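Inner membrane lipoprotein SadB (Salmonella enterica, PDB 4C47) is a homotrimeric lipoprotein required for proper surface expression of the trimeric autotransporter adhesin SadA, and could take part directly in its biogenesis. Local coordinates at residues L123-T128 with I183-E188. Numbering follows the deposited sequence.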
loop_
_atom_site.group_PDB
_atom_site.type_symbol
_atom_site.label_atom_id
_atom_site.label_comp_id
_atom_site.label_asym_id
_atom_site.label_seq_id
_atom_site.Cartn_x
_atom_site.Cartn_y
_atom_site.Cartn_z
ATOM N N LEU A 123 12.405 20.213 18.658
ATOM C CA LEU A 123 11.331 19.625 17.877
ATOM C C LEU A 123 10.529 20.732 17.205
ATOM O O LEU A 123 10.363 21.815 17.766
ATOM C CB LEU A 123 10.407 18.798 18.773
ATOM C CG LEU A 123 10.803 17.359 19.113
ATOM C CD1 LEU A 123 9.921 16.811 20.222
ATOM C CD2 LEU A 123 10.701 16.476 17.885
ATOM N N ALA A 124 10.041 20.457 16.002
ATOM C CA ALA A 124 9.129 21.363 15.319
ATOM C C ALA A 124 7.815 20.633 15.060
ATOM O O ALA A 124 7.807 19.427 14.815
ATOM C CB ALA A 124 9.740 21.860 14.020
ATOM N N PHE A 125 6.705 21.358 15.121
ATOM C CA PHE A 125 5.402 20.726 14.966
ATOM C C PHE A 125 4.649 21.252 13.751
ATOM O O PHE A 125 4.413 22.450 13.631
ATOM C CB PHE A 125 4.560 20.927 16.229
ATOM C CG PHE A 125 5.201 20.392 17.477
ATOM C CD1 PHE A 125 5.042 19.064 17.843
ATOM C CD2 PHE A 125 5.964 21.218 18.288
ATOM C CE1 PHE A 125 5.635 18.574 18.991
ATOM C CE2 PHE A 125 6.557 20.734 19.435
ATOM C CZ PHE A 125 6.394 19.410 19.787
ATOM N N ASN A 126 4.277 20.355 12.846
ATOM C CA ASN A 126 3.385 20.730 11.759
ATOM C C ASN A 126 1.951 20.648 12.257
ATOM O O ASN A 126 1.520 19.605 12.744
ATOM C CB ASN A 126 3.591 19.825 10.545
ATOM C CG ASN A 126 4.954 20.015 9.904
ATOM O OD1 ASN A 126 5.527 21.102 9.955
ATOM N ND2 ASN A 126 5.477 18.958 9.294
ATOM N N MET A 127 1.216 21.752 12.162
ATOM C CA MET A 127 -0.139 21.786 12.698
ATOM C C MET A 127 -1.170 22.304 11.704
ATOM O O MET A 127 -0.932 23.281 10.991
ATOM C CB MET A 127 -0.193 22.611 13.985
ATOM C CG MET A 127 0.583 22.002 15.136
ATOM S SD MET A 127 0.461 22.995 16.629
ATOM C CE MET A 127 0.945 24.599 15.998
ATOM N N THR A 128 -2.316 21.632 11.669
ATOM C CA THR A 128 -3.441 22.039 10.836
ATOM C C THR A 128 -4.694 21.974 11.690
ATOM O O THR A 128 -4.894 21.007 12.408
ATOM C CB THR A 128 -3.605 21.102 9.625
ATOM O OG1 THR A 128 -2.384 21.073 8.874
ATOM C CG2 THR A 128 -4.744 21.577 8.727
ATOM N N ILE A 183 -1.725 17.094 14.056
ATOM C CA ILE A 183 -0.394 17.472 14.510
ATOM C C ILE A 183 0.663 16.412 14.191
ATOM O O ILE A 183 0.483 15.225 14.476
ATOM C CB ILE A 183 -0.394 17.831 16.012
ATOM C CG1 ILE A 183 1.014 18.216 16.471
ATOM C CG2 ILE A 183 -0.954 16.690 16.851
ATOM C CD1 ILE A 183 1.063 18.774 17.873
ATOM N N GLY A 184 1.762 16.855 13.585
ATOM C CA GLY A 184 2.853 15.971 13.224
ATOM C C GLY A 184 4.215 16.509 13.628
ATOM O O GLY A 184 4.357 17.678 13.991
ATOM N N ILE A 185 5.223 15.647 13.553
ATOM C CA ILE A 185 6.578 15.999 13.963
ATOM C C ILE A 185 7.500 16.292 12.780
ATOM O O ILE A 185 7.656 15.465 11.882
ATOM C CB ILE A 185 7.219 14.868 14.794
ATOM C CG1 ILE A 185 6.423 14.621 16.072
ATOM C CG2 ILE A 185 8.660 15.208 15.135
ATOM C CD1 ILE A 185 6.415 15.798 17.005
ATOM N N ASP A 186 8.115 17.470 12.791
ATOM C CA ASP A 186 9.186 17.777 11.853
ATOM C C ASP A 186 10.514 17.425 12.517
ATOM O O ASP A 186 10.783 17.841 13.646
ATOM C CB ASP A 186 9.152 19.250 11.444
ATOM C CG ASP A 186 9.953 19.527 10.182
ATOM O OD1 ASP A 186 11.087 19.015 10.065
ATOM O OD2 ASP A 186 9.443 20.253 9.303
ATOM N N MET A 187 11.337 16.660 11.807
ATOM C CA MET A 187 12.522 16.044 12.394
ATOM C C MET A 187 13.835 16.643 11.904
ATOM O O MET A 187 14.907 16.116 12.198
ATOM C CB MET A 187 12.515 14.543 12.108
ATOM C CG MET A 187 11.329 13.816 12.702
ATOM S SD MET A 187 11.756 13.027 14.260
ATOM C CE MET A 187 12.821 11.720 13.674
ATOM N N GLU A 188 13.745 17.746 11.166
ATOM C CA GLU A 188 14.911 18.362 10.536
ATOM C C GLU A 188 16.031 18.732 11.513
ATOM O O GLU A 188 17.183 18.350 11.311
ATOM C CB GLU A 188 14.493 19.594 9.728
#
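Phe125 and Ile185 lie side by side and point the same way, facing into the globular C-terminal beta-sandwich of SadB, where the central strands 124-130 and 180-186 of one sheet run antiparallel. Ile185 CD1 sits 3.5 Å from Phe125 CE1, approaching the ring obliquely. The isoleucine's CG1 lies beside its backbone N, and the bend at chi2 (-64°) turns CD1 to the ring; the same first torsion leaves CG2 to meet Leu123 CD2 at 3.7 Å. On the same face Ile183 meets the ring from the other side of its plane, its extended chain bringing CD1 to 4.0 Å from Phe125 CD1, while CG1 packs alongside Met127 CG. Leu92 and Ile85 of the facing sheet pack against this apolar layer.

The backbones are laced by three hydrogen bonds. Asn126 and Gly184 bond in both directions, and Asp186 N gives a 2.8 Å bond to Ala124 O. Of the Asn126-Gly184 two, Gly184 N to Asn126 O is the straighter (164° at the hydrogen).

The opposite face is more mixed: Ala124 CB touches Asp186 CB. Asn126 and Asp186 pass at a slant, amide and carboxylate planes 71° apart, and Lys151 NZ links them, hydrogen-bonded to Asn126 OD1 and salt-bridged to Asp186 OD2, which lie 4.1 Å apart. The other carboxylate oxygen closes an Asx turn where the strand ends: Asp186 OD1 accepts from Glu188 N at 3.1 Å.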